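Precorrin-8x Methyl Mutase (Thermus thermophilus, PDB 1V9C) probably catalyses the migration of a methyl group on precorrin-8X, a late ring-modifying step in the biosynthesis of adenosylcobalamin. Local coordinates at residues B[200-203]-B[204-208]; B[24-27]-B[28-31]; B[145-149]-B[150-154]. All coordinates share one frame; numbering follows the deposited sequence.

In the fold
Contacts 1 and 2 are neighbours, their centres about 13 Å apart, although far from each other in sequence. Leu-28 joins them: its CD2 packs 3.4 Å from Gly-208 O, and its O lies 3.5 Å from Leu-203 CD1. A bound sulfate, probably from the crystallisation liquor, relates them too, for it is held by Arg-202 of contact 1 and by Arg-35 on helix 30-40, the helix that contact 2 leads into. Contact 3 stands apart, its centre about 26 Å from that of contact 1 and 27 Å from that of contact 2. Like contact 1 it ends a helix with a glycine, here just ahead of the sheet strand 155-158.

Contact 1. Residues B[200-203]-B[204-208]; sequences LIRL and AADGG. With SO4 (sulfate ion), chain F.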
# COMPACT_ATOMS: atom_id res chain seq x y z
N LEU B 200 9.80 -7.37 -10.87
CA LEU B 200 10.14 -7.32 -12.29
C LEU B 200 11.47 -6.64 -12.51
O LEU B 200 12.28 -7.12 -13.30
CB LEU B 200 9.04 -6.61 -13.09
CG LEU B 200 7.77 -7.46 -13.17
CD1 LEU B 200 6.67 -6.73 -13.93
CD2 LEU B 200 8.11 -8.78 -13.83
N ILE B 201 11.70 -5.54 -11.81
CA ILE B 201 12.95 -4.82 -11.93
C ILE B 201 14.14 -5.68 -11.51
O ILE B 201 15.14 -5.74 -12.21
CB ILE B 201 12.95 -3.54 -11.09
CG1 ILE B 201 12.01 -2.51 -11.73
CG2 ILE B 201 14.36 -3.00 -10.97
CD1 ILE B 201 11.90 -1.20 -10.96
N ARG B 202 14.01 -6.35 -10.36
CA ARG B 202 15.10 -7.20 -9.86
C ARG B 202 15.42 -8.35 -10.82
O ARG B 202 16.57 -8.70 -11.00
CB ARG B 202 14.74 -7.78 -8.49
CG ARG B 202 15.77 -8.74 -7.92
CD ARG B 202 17.06 -8.01 -7.57
NE ARG B 202 18.07 -8.91 -7.02
CZ ARG B 202 17.93 -9.61 -5.89
NH1 ARG B 202 16.82 -9.53 -5.18
NH2 ARG B 202 18.92 -10.39 -5.48
N LEU B 203 14.39 -8.94 -11.43
CA LEU B 203 14.59 -10.03 -12.37
C LEU B 203 15.30 -9.49 -13.60
O LEU B 203 16.18 -10.14 -14.16
CB LEU B 203 13.24 -10.63 -12.81
CG LEU B 203 12.63 -11.80 -12.04
CD1 LEU B 203 11.20 -12.02 -12.51
CD2 LEU B 203 13.47 -13.05 -12.25
N ALA B 204 14.92 -8.29 -14.01
CA ALA B 204 15.51 -7.67 -15.17
C ALA B 204 16.97 -7.35 -14.90
O ALA B 204 17.84 -7.65 -15.72
CB ALA B 204 14.75 -6.41 -15.50
N ALA B 205 17.23 -6.74 -13.75
CA ALA B 205 18.58 -6.39 -13.35
C ALA B 205 19.47 -7.64 -13.39
O ALA B 205 20.63 -7.58 -13.79
CB ALA B 205 18.57 -5.79 -11.96
N ASP B 206 18.90 -8.76 -12.97
CA ASP B 206 19.60 -10.03 -12.94
C ASP B 206 19.44 -10.77 -14.27
O ASP B 206 19.58 -12.00 -14.35
CB ASP B 206 19.08 -10.89 -11.78
CG ASP B 206 19.33 -10.24 -10.42
OD1 ASP B 206 19.95 -9.15 -10.39
OD2 ASP B 206 18.91 -10.82 -9.39
N GLY B 207 19.14 -10.01 -15.32
CA GLY B 207 18.97 -10.58 -16.64
C GLY B 207 18.09 -11.81 -16.72
O GLY B 207 18.44 -12.78 -17.38
N GLY B 208 16.95 -11.77 -16.04
CA GLY B 208 16.01 -12.89 -16.08
C GLY B 208 16.31 -14.10 -15.21
O GLY B 208 15.60 -15.10 -15.29
S SO4 F . 15.61 -5.91 -4.42
O1 SO4 F . 14.47 -5.01 -4.64
O2 SO4 F . 16.78 -5.44 -5.19
O3 SO4 F . 15.24 -7.27 -4.85
O4 SO4 F . 15.95 -5.93 -2.99
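Arg-202 reaches along the last turn of helix 190-205 to Asp-206, four residues on, with a sulfate ion beside its stem. Its CB is 3.7 Å from sulfate O3. With CG anti to the backbone N (chi1 177°) and the chain bent at chi2, CG and CD stay close to the same oxygen, CD at 3.4 Å. NE then makes a salt bridge to Asp-206 OD2 at 3.2 Å, an oblique approach in which the guanidinium and carboxylate planes stand 90° apart. CZ lies between the two anions. Beyond it, NH1 hydrogen-bonds sulfate O3 at the guanidinium edge, over 2.8 Å, while NH2 remains 3.9 Å from OD2. Arginine suits the place because its guanidinium carries N-H groups that point different ways: NE turns to Asp-206, while NH1 can take up an anion, here a sulfate probably from the crystallisation liquor. OD2 also bonds Thr-211 OG1, which should help to fix the carboxylate. The small Ala-204 packs between helices 55-65 and 82-88. The backbone then stops the helix: Gly-208 N binds Leu-203 O at 2.6 Å, and Gly-207 N binds Ala-204 O at 2.7 Å. Gly-207, at the positive phi that glycine adopts easily, is the C-prime residue of a Schellman motif.

Contact 2. Residues B[24-27]-B[28-31]; sequences GFSP and LEWP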
# COMPACT_ATOMS: atom_id res chain seq x y z
N GLY B 24 1.63 -23.75 -8.94
CA GLY B 24 1.77 -23.94 -10.37
C GLY B 24 2.38 -22.77 -11.11
O GLY B 24 1.85 -22.36 -12.13
N PHE B 25 3.50 -22.22 -10.61
CA PHE B 25 4.12 -21.09 -11.29
C PHE B 25 5.43 -21.43 -11.98
O PHE B 25 6.13 -22.35 -11.58
CB PHE B 25 4.32 -19.91 -10.32
CG PHE B 25 3.04 -19.27 -9.89
CD1 PHE B 25 2.49 -19.53 -8.64
CD2 PHE B 25 2.31 -18.49 -10.78
CE1 PHE B 25 1.25 -19.04 -8.29
CE2 PHE B 25 1.07 -17.99 -10.44
CZ PHE B 25 0.54 -18.27 -9.19
N SER B 26 5.75 -20.67 -13.03
CA SER B 26 6.97 -20.88 -13.79
C SER B 26 8.17 -20.31 -13.05
O SER B 26 8.02 -19.71 -11.98
CB SER B 26 6.87 -20.21 -15.16
OG SER B 26 7.27 -18.85 -15.11
N PRO B 27 9.38 -20.49 -13.59
CA PRO B 27 10.59 -19.97 -12.95
C PRO B 27 10.62 -18.44 -12.92
O PRO B 27 11.18 -17.84 -12.00
CB PRO B 27 11.71 -20.56 -13.80
CG PRO B 27 11.13 -21.87 -14.26
CD PRO B 27 9.74 -21.45 -14.66
N LEU B 28 10.03 -17.82 -13.93
CA LEU B 28 10.00 -16.37 -14.02
C LEU B 28 8.82 -15.78 -13.27
O LEU B 28 8.87 -14.64 -12.82
CB LEU B 28 9.90 -15.91 -15.47
CG LEU B 28 11.15 -15.98 -16.32
CD1 LEU B 28 10.76 -15.60 -17.74
CD2 LEU B 28 12.22 -15.06 -15.78
N GLU B 29 7.76 -16.56 -13.14
CA GLU B 29 6.57 -16.09 -12.46
C GLU B 29 6.67 -16.14 -10.95
O GLU B 29 6.17 -15.26 -10.26
CB GLU B 29 5.37 -16.92 -12.91
CG GLU B 29 4.97 -16.74 -14.36
CD GLU B 29 3.97 -17.80 -14.82
OE1 GLU B 29 3.48 -17.71 -15.97
OE2 GLU B 29 3.69 -18.73 -14.03
N TRP B 30 7.33 -17.18 -10.44
CA TRP B 30 7.44 -17.33 -9.00
C TRP B 30 8.00 -16.13 -8.23
O TRP B 30 7.38 -15.68 -7.29
CB TRP B 30 8.25 -18.58 -8.64
CG TRP B 30 8.26 -18.84 -7.14
CD1 TRP B 30 9.37 -18.96 -6.33
CD2 TRP B 30 7.12 -18.91 -6.27
NE1 TRP B 30 8.98 -19.08 -5.01
CE2 TRP B 30 7.61 -19.06 -4.95
CE3 TRP B 30 5.74 -18.85 -6.48
CZ2 TRP B 30 6.76 -19.15 -3.84
CZ3 TRP B 30 4.89 -18.95 -5.37
CH2 TRP B 30 5.40 -19.10 -4.07
N PRO B 31 9.17 -15.60 -8.65
CA PRO B 31 9.75 -14.45 -7.95
C PRO B 31 8.77 -13.30 -7.79
O PRO B 31 8.87 -12.51 -6.87
CB PRO B 31 10.94 -14.07 -8.83
CG PRO B 31 11.30 -15.36 -9.49
CD PRO B 31 9.95 -15.91 -9.85
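Trp-30 N binds Ser-26 O at 3.0 Å as the backbone comes round from an extended Phe-25 and Ser-26 to helical angles from Pro-27 onward, leading into helix 30-40. Across this turn Ser-26 and Glu-29 exchange a reciprocal pair of hydrogen bonds that fits a capping box. Ser-26 places OG between its own N and carbonyl carbon (chi1 87°), from where it accepts the Glu-29 N-H at 3.1 Å and, weakly, that of Leu-28. Serine fits because its short hydroxyl can fold back onto N-H groups that have no preceding turn to bind. Glu-29, extended beyond CG, returns the bond: Ser-26 N points at OE2 over 3.0 Å, nearly straight at 169° but from above the carboxylate plane. Were Glu-29 replaced by an alanine, the carboxylate would be gone and Ser-26 N would probably be left without its acceptor, with one of the two reciprocal bonds lost. OE2 also lies at the edge of the Phe-25 ring, 3.5 Å from CD2. On the other flank of that ring, CD1 meets the edge of the Trp-30 indole at CE3, 4.0 Å away. The indole is fixed further by a stack with His-23 and by the bond from NE1 to Asp-17. Pro-31 has no N-H to offer the turn, and its CD rests 3.1 Å from Pro-27 O.

Contact 3. Residues B[145-149]-B[150-154]; sequences EAIRQ and GARPA
A Schellman motif closes helix 137-147, tying Ala-146 to Ala-151 and Ile-147 to Gly-150 before the chain runs on to strand 155-158. The outer bond of the motif runs from Ala-151 N to Ala-146 O, 3.2 Å, in the carbonyl plane on a lone pair. The inner bond, from Gly-150 N to Ile-147 O, is weak at 3.3 Å and spans a type I beta turn. Gly-150 is the C-prime residue, with phi 116°; at these angles a side chain would collide with the carbonyl oxygen of Gln-149, so glycine is the natural residue here. The small methyl of Ala-151 lies close against the turn, its CB 3.1 Å from Ala-146 O.

Next to the reversal, apolar groups come together. Ile-147 holds CG1 beside its backbone N (chi1 -76°), which brings that branch to Pro-153 CD at 4.1 Å and, more loosely, to the Ala-151 methyl. The same isoleucine also packs on Pro-177 and Val-178, so a branched aliphatic residue serves several neighbours at once.

The other branch, CG2, is 3.2 Å from Arg-152 NH1. Arg-152, bent at chi2, folds back so that one face of its guanidinium lies over Ile-147 O, with NH1 3.2 Å from that oxygen. The angle is too poor for a hydrogen bond. The backbone of Arg-152 is held separately, by a bond from its N to Asp-127 OD1 and by backbone pairing with Gly-128. Arg-148 keeps its own NH1 6.4 Å from that of Arg-152. A guanidinium set over a carbonyl at the C-terminal end of a helix suggests an electrostatic attraction without a directed bond: the positive charge would probably ease the partial negative charge gathered there, while the backbone bonds define the turn.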
# COMPACT_ATOMS: atom_id res chain seq x y z
N GLU B 145 -10.99 -0.72 -22.77
CA GLU B 145 -11.77 -0.30 -23.92
C GLU B 145 -10.81 0.43 -24.84
O GLU B 145 -10.86 0.28 -26.06
CB GLU B 145 -12.90 0.63 -23.46
CG GLU B 145 -13.79 -0.02 -22.40
CD GLU B 145 -15.00 0.82 -22.02
OE1 GLU B 145 -15.75 0.40 -21.11
OE2 GLU B 145 -15.20 1.90 -22.62
N ALA B 146 -9.90 1.21 -24.25
CA ALA B 146 -8.91 1.95 -25.01
C ALA B 146 -7.95 1.01 -25.72
O ALA B 146 -7.33 1.39 -26.72
CB ALA B 146 -8.13 2.88 -24.08
N ILE B 147 -7.83 -0.21 -25.21
CA ILE B 147 -6.95 -1.21 -25.80
C ILE B 147 -7.60 -1.77 -27.06
O ILE B 147 -6.92 -2.16 -28.01
CB ILE B 147 -6.64 -2.36 -24.79
CG1 ILE B 147 -5.63 -1.88 -23.74
CG2 ILE B 147 -6.11 -3.60 -25.51
CD1 ILE B 147 -5.24 -2.94 -22.72
N ARG B 148 -8.93 -1.82 -27.06
CA ARG B 148 -9.68 -2.33 -28.20
C ARG B 148 -9.70 -1.32 -29.34
O ARG B 148 -10.14 -1.62 -30.45
CB ARG B 148 -11.12 -2.67 -27.80
CG ARG B 148 -11.27 -3.83 -26.82
CD ARG B 148 -10.73 -5.15 -27.37
NE ARG B 148 -11.18 -6.27 -26.55
CZ ARG B 148 -10.80 -7.54 -26.73
NH1 ARG B 148 -9.94 -7.86 -27.70
NH2 ARG B 148 -11.29 -8.49 -25.94
N GLN B 149 -9.19 -0.12 -29.07
CA GLN B 149 -9.13 0.94 -30.07
C GLN B 149 -7.71 1.15 -30.62
O GLN B 149 -7.47 2.09 -31.37
CB GLN B 149 -9.64 2.25 -29.48
CG GLN B 149 -11.10 2.24 -29.10
CD GLN B 149 -11.99 1.74 -30.22
OE1 GLN B 149 -11.90 2.23 -31.35
NE2 GLN B 149 -12.84 0.78 -29.92
N GLY B 150 -6.78 0.28 -30.23
CA GLY B 150 -5.42 0.43 -30.73
C GLY B 150 -4.33 0.74 -29.73
O GLY B 150 -3.17 0.93 -30.12
N ALA B 151 -4.66 0.82 -28.45
CA ALA B 151 -3.64 1.09 -27.44
C ALA B 151 -2.91 -0.22 -27.16
O ALA B 151 -3.54 -1.26 -27.01
CB ALA B 151 -4.29 1.63 -26.17
N ARG B 152 -1.57 -0.17 -27.12
CA ARG B 152 -0.77 -1.36 -26.87
C ARG B 152 0.29 -1.21 -25.76
O ARG B 152 1.48 -1.01 -26.02
CB ARG B 152 -0.08 -1.83 -28.17
CG ARG B 152 -1.06 -2.24 -29.28
CD ARG B 152 -2.11 -3.22 -28.75
NE ARG B 152 -3.12 -3.54 -29.76
CZ ARG B 152 -4.30 -4.09 -29.48
NH1 ARG B 152 -4.63 -4.38 -28.23
NH2 ARG B 152 -5.15 -4.36 -30.47
N PRO B 153 -0.15 -1.28 -24.49
CA PRO B 153 0.77 -1.15 -23.36
C PRO B 153 1.65 -2.40 -23.36
O PRO B 153 1.20 -3.48 -23.73
CB PRO B 153 -0.16 -1.12 -22.15
CG PRO B 153 -1.46 -0.63 -22.71
CD PRO B 153 -1.55 -1.34 -24.03
N ALA B 154 2.91 -2.26 -22.96
CA ALA B 154 3.79 -3.42 -22.93
C ALA B 154 3.25 -4.46 -21.97
O ALA B 154 3.29 -5.66 -22.26
CB ALA B 154 5.21 -3.01 -22.53